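Local atomic coordinates of inner membrane protein (Salmonella typhimurium LT2, PDB entry 2QJV), a protein that probably acts as a metal-dependent sugar isomerase of the cupin-fold KduI/IolB family, with glucuronate or a related sugar acid as substrate. Residues E186-R191 with C199-Y204; H229-I234 with N239-V244; L5-T10 with N15-S20. The protein carries 2 engineered substitutions. One frame throughout, in Å; residues are numbered along the deposited sequence.

Contact 1. Residues E186-R191 with C199-Y204; sequences ETYYHR and CLQRVY. With NI (nickel (II) ion), chain D; SO4 (sulfate ion), chain J.
Q201 swings CG away from its own backbone N (chi1 -178°) and runs on extended, carrying its amide across to H190 and Y188. H190, with CG beside the backbone N (chi1 -72°), presents its ring to that amide. NE2 of H190 donates to OE1 of Q201 at 2.9 Å, from a position tilted off the carbonyl plane, and the bond bends to 154° at the hydrogen. The other end of the amide, Q201 NE2, sits 3.3 Å above the centre of the Y188 ring and also bonds to the backbone O of H229. Glutamine suits this place because one long side chain offers both acceptor and donor. C199 SG approaches the H190 ring obliquely, 4.2 Å from its centroid. The two strands run antiparallel in the facing sheets of a cupin β-sandwich, their axes 10.2 Å apart at closest approach, so side chains rather than backbones span the gap. At the metal end, E186 OE1 binds nickel at 2.1 Å beside H171, H173, H229 and two waters. E186 OE2 accepts a bond from nickel-bound water 1, which also pairs with Y188 OH at 2.7 Å; the hydroxyl also bonds to S167 OG.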
loop_
_atom_site.group_PDB
_atom_site.type_symbol
_atom_site.label_atom_id
_atom_site.label_comp_id
_atom_site.label_asym_id
_atom_site.label_seq_id
_atom_site.Cartn_x
_atom_site.Cartn_y
_atom_site.Cartn_z
ATOM N N GLU A 186 16.196 15.465 -8.701
ATOM C CA GLU A 186 17.416 15.224 -7.940
ATOM C C GLU A 186 17.568 13.743 -7.546
ATOM O O GLU A 186 16.624 13.072 -7.126
ATOM C CB GLU A 186 17.504 16.137 -6.702
ATOM C CG GLU A 186 18.844 16.056 -5.990
ATOM C CD GLU A 186 19.076 17.120 -4.945
ATOM O OE1 GLU A 186 18.105 17.744 -4.469
ATOM O OE2 GLU A 186 20.248 17.314 -4.537
ATOM N N THR A 187 18.777 13.237 -7.746
ATOM C CA THR A 187 19.146 11.902 -7.299
ATOM C C THR A 187 20.204 12.033 -6.180
ATOM O O THR A 187 20.985 12.983 -6.156
ATOM C CB THR A 187 19.643 10.968 -8.460
ATOM O OG1 THR A 187 20.790 11.557 -9.092
ATOM C CG2 THR A 187 18.497 10.634 -9.495
ATOM N N TYR A 188 20.174 11.074 -5.253
ATOM C CA TYR A 188 21.112 10.916 -4.151
ATOM C C TYR A 188 21.706 9.521 -4.305
ATOM O O TYR A 188 20.965 8.557 -4.347
ATOM C CB TYR A 188 20.422 10.945 -2.776
ATOM C CG TYR A 188 20.129 12.325 -2.225
ATOM C CD1 TYR A 188 19.226 13.152 -2.860
ATOM C CD2 TYR A 188 20.759 12.805 -1.070
ATOM C CE1 TYR A 188 18.961 14.409 -2.395
ATOM C CE2 TYR A 188 20.498 14.076 -0.603
ATOM C CZ TYR A 188 19.594 14.862 -1.267
ATOM O OH TYR A 188 19.346 16.099 -0.795
ATOM N N TYR A 189 23.023 9.430 -4.365
ATOM C CA TYR A 189 23.741 8.165 -4.362
ATOM C C TYR A 189 24.498 8.144 -3.028
ATOM O O TYR A 189 25.526 8.841 -2.866
ATOM C CB TYR A 189 24.675 8.038 -5.566
ATOM C CG TYR A 189 25.574 6.808 -5.552
ATOM C CD1 TYR A 189 25.028 5.502 -5.583
ATOM C CD2 TYR A 189 26.962 6.934 -5.602
ATOM C CE1 TYR A 189 25.837 4.385 -5.575
ATOM C CE2 TYR A 189 27.799 5.802 -5.618
ATOM C CZ TYR A 189 27.232 4.525 -5.596
ATOM O OH TYR A 189 28.054 3.432 -5.623
ATOM N N HIS A 190 24.052 7.266 -2.123
ATOM C CA HIS A 190 24.564 7.210 -0.758
ATOM C C HIS A 190 25.644 6.163 -0.486
ATOM O O HIS A 190 25.616 5.043 -1.028
ATOM C CB HIS A 190 23.440 6.925 0.243
ATOM C CG HIS A 190 22.493 8.070 0.453
ATOM N ND1 HIS A 190 22.646 8.975 1.486
ATOM C CD2 HIS A 190 21.362 8.423 -0.201
ATOM C CE1 HIS A 190 21.643 9.841 1.448
ATOM N NE2 HIS A 190 20.840 9.518 0.444
ATOM N N ARG A 191 26.569 6.562 0.378
ATOM C CA ARG A 191 27.676 5.719 0.853
ATOM C C ARG A 191 27.831 5.910 2.364
ATOM O O ARG A 191 27.531 6.998 2.910
ATOM C CB ARG A 191 28.980 6.032 0.103
ATOM C CG ARG A 191 28.891 5.886 -1.421
ATOM C CD ARG A 191 28.901 4.431 -1.915
ATOM N NE ARG A 191 30.240 4.027 -2.302
ATOM C CZ ARG A 191 31.153 3.472 -1.533
ATOM N NH1 ARG A 191 30.925 3.167 -0.278
ATOM N NH2 ARG A 191 32.328 3.215 -2.048
ATOM N N CYS A 199 21.203 5.580 6.779
ATOM C CA CYS A 199 20.660 6.853 7.180
ATOM C C CYS A 199 19.160 6.763 6.908
ATOM O O CYS A 199 18.671 5.795 6.285
ATOM C CB CYS A 199 21.294 8.041 6.435
ATOM S SG CYS A 199 20.880 8.191 4.718
ATOM N N LEU A 200 18.437 7.753 7.407
ATOM C CA LEU A 200 17.009 7.903 7.169
ATOM C C LEU A 200 16.788 9.190 6.357
ATOM O O LEU A 200 17.139 10.314 6.797
ATOM C CB LEU A 200 16.239 7.932 8.485
ATOM C CG LEU A 200 16.428 6.680 9.382
ATOM C CD1 LEU A 200 15.722 6.836 10.730
ATOM C CD2 LEU A 200 15.962 5.397 8.672
ATOM N N GLN A 201 16.256 9.024 5.159
ATOM C CA GLN A 201 15.974 10.170 4.266
ATOM C C GLN A 201 14.453 10.261 4.099
ATOM O O GLN A 201 13.791 9.256 3.890
ATOM C CB GLN A 201 16.695 10.058 2.925
ATOM C CG GLN A 201 16.444 11.272 2.024
ATOM C CD GLN A 201 17.425 11.464 0.887
ATOM O OE1 GLN A 201 18.132 10.545 0.469
ATOM N NE2 GLN A 201 17.448 12.675 0.361
ATOM N N ARG A 202 13.897 11.458 4.254
ATOM C CA ARG A 202 12.473 11.669 4.146
ATOM C C ARG A 202 12.197 12.633 2.987
ATOM O O ARG A 202 12.781 13.702 2.922
ATOM C CB ARG A 202 11.925 12.232 5.462
ATOM C CG ARG A 202 10.455 12.484 5.481
ATOM C CD ARG A 202 10.072 13.407 6.591
ATOM N NE ARG A 202 8.655 13.684 6.613
ATOM C CZ ARG A 202 8.100 14.664 7.298
ATOM N NH1 ARG A 202 8.850 15.560 7.958
ATOM N NH2 ARG A 202 6.793 14.810 7.260
ATOM N N VAL A 203 11.340 12.211 2.061
ATOM C CA VAL A 203 10.876 13.035 0.950
ATOM C C VAL A 203 9.396 13.369 1.176
ATOM O O VAL A 203 8.536 12.503 1.255
ATOM C CB VAL A 203 11.154 12.369 -0.437
ATOM C CG1 VAL A 203 10.597 13.248 -1.564
ATOM C CG2 VAL A 203 12.671 12.138 -0.625
ATOM N N TYR A 204 9.096 14.656 1.308
ATOM C CA TYR A 204 7.753 15.082 1.645
ATOM C C TYR A 204 7.366 16.481 1.145
ATOM O O TYR A 204 8.200 17.380 1.043
ATOM C CB TYR A 204 7.557 15.011 3.188
ATOM C CG TYR A 204 8.380 16.022 4.013
ATOM C CD1 TYR A 204 9.741 15.830 4.244
ATOM C CD2 TYR A 204 7.782 17.180 4.540
ATOM C CE1 TYR A 204 10.491 16.760 5.004
ATOM C CE2 TYR A 204 8.505 18.066 5.294
ATOM C CZ TYR A 204 9.878 17.835 5.538
ATOM O OH TYR A 204 10.622 18.723 6.295
HETATM NI NI NI D . 17.837 19.376 -3.175
HETATM S S SO4 J . 32.756 -0.180 0.507
HETATM O O1 SO4 J . 32.062 0.955 1.150
HETATM O O2 SO4 J . 31.899 -1.333 0.270
HETATM O O3 SO4 J . 33.759 -0.727 1.441
HETATM O O4 SO4 J . 33.426 0.309 -0.705
HETATM O O HOH W 1 19.487 18.497 -2.028
HETATM O O HOH W 2 19.526 20.460 -4.045
#

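Contact 2. Residues H229-I234 with N239-V244; sequences HPVATI and NYYLNV. With NI (nickel (II) ion), chain D.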
loop_
_atom_site.group_PDB
_atom_site.type_symbol
_atom_site.label_atom_id
_atom_site.label_comp_id
_atom_site.label_asym_id
_atom_site.label_seq_id
_atom_site.Cartn_x
_atom_site.Cartn_y
_atom_site.Cartn_z
ATOM N N HIS A 229 13.506 17.146 1.222
ATOM C CA HIS A 229 14.253 15.874 1.174
ATOM C C HIS A 229 15.466 15.782 2.124
ATOM O O HIS A 229 16.591 15.412 1.698
ATOM C CB HIS A 229 14.644 15.581 -0.294
ATOM C CG HIS A 229 15.126 16.783 -1.058
ATOM N ND1 HIS A 229 14.262 17.716 -1.601
ATOM C CD2 HIS A 229 16.368 17.188 -1.402
ATOM C CE1 HIS A 229 14.946 18.623 -2.255
ATOM N NE2 HIS A 229 16.227 18.330 -2.148
ATOM N N PRO A 230 15.241 16.078 3.414
ATOM C CA PRO A 230 16.382 15.995 4.360
ATOM C C PRO A 230 16.912 14.570 4.629
ATOM O O PRO A 230 16.162 13.573 4.507
ATOM C CB PRO A 230 15.810 16.605 5.657
ATOM C CG PRO A 230 14.336 16.321 5.544
ATOM C CD PRO A 230 14.011 16.495 4.097
ATOM N N VAL A 231 18.197 14.522 4.994
ATOM C CA VAL A 231 18.915 13.313 5.343
ATOM C C VAL A 231 19.307 13.350 6.832
ATOM O O VAL A 231 20.058 14.237 7.284
ATOM C CB VAL A 231 20.176 13.157 4.478
ATOM C CG1 VAL A 231 21.067 11.997 4.974
ATOM C CG2 VAL A 231 19.806 13.030 2.969
ATOM N N ALA A 232 18.810 12.375 7.585
ATOM C CA ALA A 232 19.162 12.205 9.003
ATOM C C ALA A 232 20.134 11.025 9.140
ATOM O O ALA A 232 19.794 9.878 8.847
ATOM C CB ALA A 232 17.920 12.026 9.915
ATOM N N THR A 233 21.351 11.320 9.565
ATOM C CA THR A 233 22.360 10.292 9.780
ATOM C C THR A 233 22.240 9.695 11.208
ATOM O O THR A 233 21.653 10.276 12.113
ATOM C CB THR A 233 23.833 10.808 9.491
ATOM O OG1 THR A 233 24.206 11.740 10.479
ATOM C CG2 THR A 233 23.970 11.433 8.094
ATOM N N ILE A 234 22.877 8.536 11.369
ATOM C CA ILE A 234 22.832 7.666 12.524
ATOM C C ILE A 234 24.204 7.564 13.188
ATOM O O ILE A 234 25.208 7.363 12.494
ATOM C CB ILE A 234 22.360 6.234 12.002
ATOM C CG1 ILE A 234 20.921 6.321 11.440
ATOM C CG2 ILE A 234 22.467 5.154 13.025
ATOM C CD1 ILE A 234 19.880 6.764 12.411
ATOM N N ASN A 239 28.209 9.485 6.542
ATOM C CA ASN A 239 27.497 9.464 5.273
ATOM C C ASN A 239 28.177 10.366 4.224
ATOM O O ASN A 239 28.873 11.328 4.544
ATOM C CB ASN A 239 26.016 9.844 5.526
ATOM C CG ASN A 239 25.140 9.970 4.251
ATOM O OD1 ASN A 239 24.714 11.086 3.949
ATOM N ND2 ASN A 239 24.835 8.846 3.527
ATOM N N TYR A 240 28.000 9.960 2.980
ATOM C CA TYR A 240 28.408 10.646 1.805
ATOM C C TYR A 240 27.274 10.462 0.799
ATOM O O TYR A 240 26.628 9.409 0.771
ATOM C CB TYR A 240 29.721 10.053 1.248
ATOM C CG TYR A 240 30.003 10.349 -0.207
ATOM C CD1 TYR A 240 29.427 9.554 -1.213
ATOM C CD2 TYR A 240 30.811 11.409 -0.597
ATOM C CE1 TYR A 240 29.630 9.815 -2.549
ATOM C CE2 TYR A 240 31.072 11.652 -1.947
ATOM C CZ TYR A 240 30.473 10.849 -2.926
ATOM O OH TYR A 240 30.679 11.044 -4.278
ATOM N N TYR A 241 27.006 11.492 0.008
ATOM C CA TYR A 241 26.167 11.323 -1.179
ATOM C C TYR A 241 26.586 12.211 -2.336
ATOM O O TYR A 241 27.096 13.316 -2.147
ATOM C CB TYR A 241 24.647 11.467 -0.898
ATOM C CG TYR A 241 24.220 12.707 -0.139
ATOM C CD1 TYR A 241 24.102 13.952 -0.784
ATOM C CD2 TYR A 241 23.900 12.630 1.220
ATOM C CE1 TYR A 241 23.698 15.071 -0.099
ATOM C CE2 TYR A 241 23.500 13.742 1.915
ATOM C CZ TYR A 241 23.392 14.974 1.248
ATOM O OH TYR A 241 22.962 16.086 1.932
ATOM N N LEU A 242 26.424 11.648 -3.542
ATOM C CA LEU A 242 26.649 12.317 -4.801
ATOM C C LEU A 242 25.281 12.608 -5.389
ATOM O O LEU A 242 24.449 11.689 -5.526
ATOM C CB LEU A 242 27.490 11.462 -5.747
ATOM C CG LEU A 242 27.771 11.945 -7.156
ATOM C CD1 LEU A 242 28.641 13.231 -7.178
ATOM C CD2 LEU A 242 28.450 10.797 -7.951
ATOM N N ASN A 243 25.028 13.882 -5.666
ATOM C CA ASN A 243 23.754 14.368 -6.230
ATOM C C ASN A 243 23.888 14.843 -7.647
ATOM O O ASN A 243 24.896 15.458 -8.028
ATOM C CB ASN A 243 23.165 15.588 -5.467
ATOM C CG ASN A 243 22.895 15.351 -3.978
ATOM O OD1 ASN A 243 23.299 16.163 -3.140
ATOM N ND2 ASN A 243 22.240 14.293 -3.653
ATOM N N VAL A 244 22.859 14.542 -8.434
ATOM C CA VAL A 244 22.695 15.027 -9.805
ATOM C C VAL A 244 21.339 15.774 -9.844
ATOM O O VAL A 244 20.316 15.287 -9.308
ATOM C CB VAL A 244 22.757 13.911 -10.905
ATOM C CG1 VAL A 244 22.644 14.495 -12.334
ATOM C CG2 VAL A 244 24.050 13.055 -10.738
HETATM NI NI NI D . 17.837 19.376 -3.175
HETATM O O HOH W 1 19.487 18.497 -2.028
HETATM O O HOH W 2 19.526 20.460 -4.045
#
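V231 and N239 are central here, and they meet with CG1 of V231 3.9 Å from OD1 of N239. V231 has one branch for each neighbour: with CG1 anti to the backbone N (chi1 171°), CG1 rests near the asparagine oxygen while CG2 lies against the Y241 ring, 3.9 Å from CE2. The methyl comes at the tyrosine obliquely, the two side chains running past each other in opposite senses. A branched valine fits such a place, reaching two neighbours from a short stem. T233 meets another part of N239, its CG2 packing 3.6 Å from CB of the asparagine. T233 thus uses its methyl inward, while its hydroxyl bonds to the backbone O of A164. The amide of N239 is held through ND2, which is hydrogen-bonded to ND1 of H190 on the neighbouring strand, and Y241 OH is bonded to S166 and S167.

Strands 231-233 and 239-244 belong to the two opposed sheets of the cupin sandwich, their axes 9.3 Å apart at closest approach and close to antiparallel. Just before the shorter one, H229 turns its ring to the nickel and binds it through NE2 at 2.2 Å, while G227 O holds ND1.

Between the segments methyl and ring carbons meet, and one methyl rests near an amide oxygen, while N239 ND2, T233 OG1 and Y241 OH bond to outside partners; the contact is van der Waals in kind and probably tolerates small shifts, while the sheets and outside bonds fix the strands.

Contact 3. Residues L5-T10 with N15-S20; sequences LLSTCT and NIQHIS
Two direct hydrogen bonds join S7 to Q17 and T10 to I16. Q17 bends at its second torsion (chi2 -70°), which lets NE2 reach back to the backbone O of S7 at 3.0 Å, from above the carbonyl plane rather than on a lone pair; the same nitrogen also bonds to R219 O. Glutamine suits the site because its amide donates from NE2 while OE1 accepts from water 3, at 2.6 Å. The backbone N of T10 meets I16 O at 3.2 Å, in the carbonyl plane and on a lone pair, at 162°. Water supplies a second set of links. Water 3 also donates to T8 O, and water 4 to N15 O; their further legs, to S7 OG and T10 OG1, are short and uncertain in detail. T10 OG1 also bonds to T175 of a third subunit, and T8 OG1 to D207 of that subunit. In the apolar part, C9 packs on I16, SG lying 3.5 Å from CD1, though C9 has a second conformer, so the detail is doubtful. S20 caps the short helix 21-24, while I16 and Q17 both face V33 across the sheet, a classic β-bulge in the outermost strand, within this chain, of the N-terminal cupin sheet.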
loop_
_atom_site.group_PDB
_atom_site.type_symbol
_atom_site.label_atom_id
_atom_site.label_comp_id
_atom_site.label_asym_id
_atom_site.label_seq_id
_atom_site.Cartn_x
_atom_site.Cartn_y
_atom_site.Cartn_z
ATOM N N LEU A 5 10.613 5.576 -4.098
ATOM C CA LEU A 5 11.708 6.487 -4.372
ATOM C C LEU A 5 13.093 5.892 -4.161
ATOM O O LEU A 5 14.053 6.458 -4.596
ATOM C CB LEU A 5 11.516 7.737 -3.512
ATOM C CG LEU A 5 10.181 8.480 -3.685
ATOM C CD1 LEU A 5 10.196 9.676 -2.762
ATOM C CD2 LEU A 5 9.942 8.893 -5.132
ATOM N N LEU A 6 13.154 4.711 -3.558
ATOM C CA LEU A 6 14.420 4.048 -3.258
ATOM C C LEU A 6 14.754 3.001 -4.317
ATOM O O LEU A 6 13.922 2.170 -4.678
ATOM C CB LEU A 6 14.336 3.383 -1.868
ATOM C CG LEU A 6 15.589 2.706 -1.268
ATOM C CD1 LEU A 6 16.718 3.725 -1.033
ATOM C CD2 LEU A 6 15.143 1.949 -0.026
ATOM N N SER A 7 15.980 3.042 -4.798
ATOM C CA SER A 7 16.474 2.041 -5.713
ATOM C C SER A 7 17.751 1.391 -5.117
ATOM O O SER A 7 18.768 2.021 -5.052
ATOM C CB SER A 7 16.731 2.690 -7.048
ATOM O OG SER A 7 17.013 1.709 -8.005
ATOM N N THR A 8 17.669 0.158 -4.677
ATOM C CA THR A 8 18.827 -0.525 -4.055
ATOM C C THR A 8 19.693 -1.089 -5.186
ATOM O O THR A 8 19.167 -1.317 -6.278
ATOM C CB THR A 8 18.364 -1.611 -3.089
ATOM O OG1 THR A 8 17.670 -2.635 -3.813
ATOM C CG2 THR A 8 17.433 -1.036 -2.002
ATOM N N CYS A 9 20.973 -1.353 -4.945
ATOM C CA CYS A 9 21.814 -1.931 -6.022
ATOM C C CYS A 9 21.309 -3.281 -6.569
ATOM O O CYS A 9 20.895 -4.175 -5.807
ATOM C CB CYS A 9 23.280 -2.102 -5.610
ATOM S SG CYS A 9 24.237 -0.624 -5.809
ATOM N N THR A 10 21.329 -3.407 -7.899
ATOM C CA THR A 10 20.880 -4.665 -8.554
ATOM C C THR A 10 21.929 -5.793 -8.589
ATOM O O THR A 10 21.557 -6.953 -8.819
ATOM C CB THR A 10 20.352 -4.400 -10.049
ATOM O OG1 THR A 10 21.401 -3.825 -10.865
ATOM C CG2 THR A 10 19.085 -3.501 -10.093
ATOM N N ASN A 15 26.933 -2.592 -13.923
ATOM C CA ASN A 15 26.060 -1.402 -13.859
ATOM C C ASN A 15 25.106 -1.489 -12.665
ATOM O O ASN A 15 23.920 -1.738 -12.809
ATOM C CB ASN A 15 25.315 -1.299 -15.181
ATOM C CG ASN A 15 24.522 0.022 -15.388
ATOM O OD1 ASN A 15 23.618 0.031 -16.250
ATOM N ND2 ASN A 15 24.852 1.102 -14.673
ATOM N N ILE A 16 25.676 -1.344 -11.481
ATOM C CA ILE A 16 24.965 -1.594 -10.192
ATOM C C ILE A 16 23.806 -0.629 -9.931
ATOM O O ILE A 16 22.829 -0.956 -9.218
ATOM C CB ILE A 16 25.981 -1.590 -8.979
ATOM C CG1 ILE A 16 26.608 -0.207 -8.737
ATOM C CG2 ILE A 16 27.050 -2.639 -9.184
ATOM C CD1 ILE A 16 27.319 -0.116 -7.353
ATOM N N GLN A 17 23.901 0.556 -10.528
ATOM C CA GLN A 17 22.805 1.543 -10.483
ATOM C C GLN A 17 22.480 2.048 -11.888
ATOM O O GLN A 17 23.370 2.429 -12.617
ATOM C CB GLN A 17 23.111 2.755 -9.574
ATOM C CG GLN A 17 22.994 2.432 -8.037
ATOM C CD GLN A 17 21.589 2.184 -7.544
ATOM O OE1 GLN A 17 20.618 2.282 -8.313
ATOM N NE2 GLN A 17 21.464 1.825 -6.263
ATOM N N HIS A 18 21.203 1.999 -12.243
ATOM C CA HIS A 18 20.713 2.481 -13.543
ATOM C C HIS A 18 19.382 3.211 -13.338
ATOM O O HIS A 18 18.312 2.588 -13.270
ATOM C CB HIS A 18 20.565 1.372 -14.622
ATOM C CG HIS A 18 20.000 1.904 -15.906
ATOM N ND1 HIS A 18 20.691 2.790 -16.705
ATOM C CD2 HIS A 18 18.777 1.753 -16.479
ATOM C CE1 HIS A 18 19.923 3.155 -17.719
ATOM N NE2 HIS A 18 18.763 2.528 -17.615
ATOM N N ILE A 19 19.481 4.536 -13.257
ATOM C CA ILE A 19 18.331 5.407 -13.063
ATOM C C ILE A 19 18.182 6.251 -14.317
ATOM O O ILE A 19 19.102 6.975 -14.702
ATOM C CB ILE A 19 18.480 6.329 -11.806
ATOM C CG1 ILE A 19 18.922 5.522 -10.569
ATOM C CG2 ILE A 19 17.163 7.123 -11.555
ATOM C CD1 ILE A 19 17.981 4.343 -10.212
ATOM N N SER A 20 17.027 6.148 -14.965
ATOM C CA SER A 20 16.769 6.868 -16.212
ATOM C C SER A 20 15.498 7.667 -16.073
ATOM O O SER A 20 14.643 7.341 -15.228
ATOM C CB SER A 20 16.643 5.872 -17.375
ATOM O OG SER A 20 15.503 5.041 -17.280
HETATM O O HOH W 3 18.952 0.326 -8.660
HETATM O O HOH W 4 21.316 -1.725 -12.280
#

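In the fold
Contacts 1 and 2 are buried neighbours, their centres about 5 Å apart, and bridge the same two facing sheets: strands 181-193 and 238-246 pair in one, 198-204 and 231-233 in the other. They share the nickel and its waters, each supplying one protein ligand. Contact 1 spans the gap with polar groups, contact 2 mostly with carbon; the polar run N239, H190, Q201 and the backbone of H229 threads through both. Contact 3, centred about 13 Å from contact 1, is only partly buried. It lies at the edge of another sheet and against a third subunit, and relies on a glutamine amide, backbone groups and bridging water, with some apolar packing. L5 still packs on V203 of contact 1.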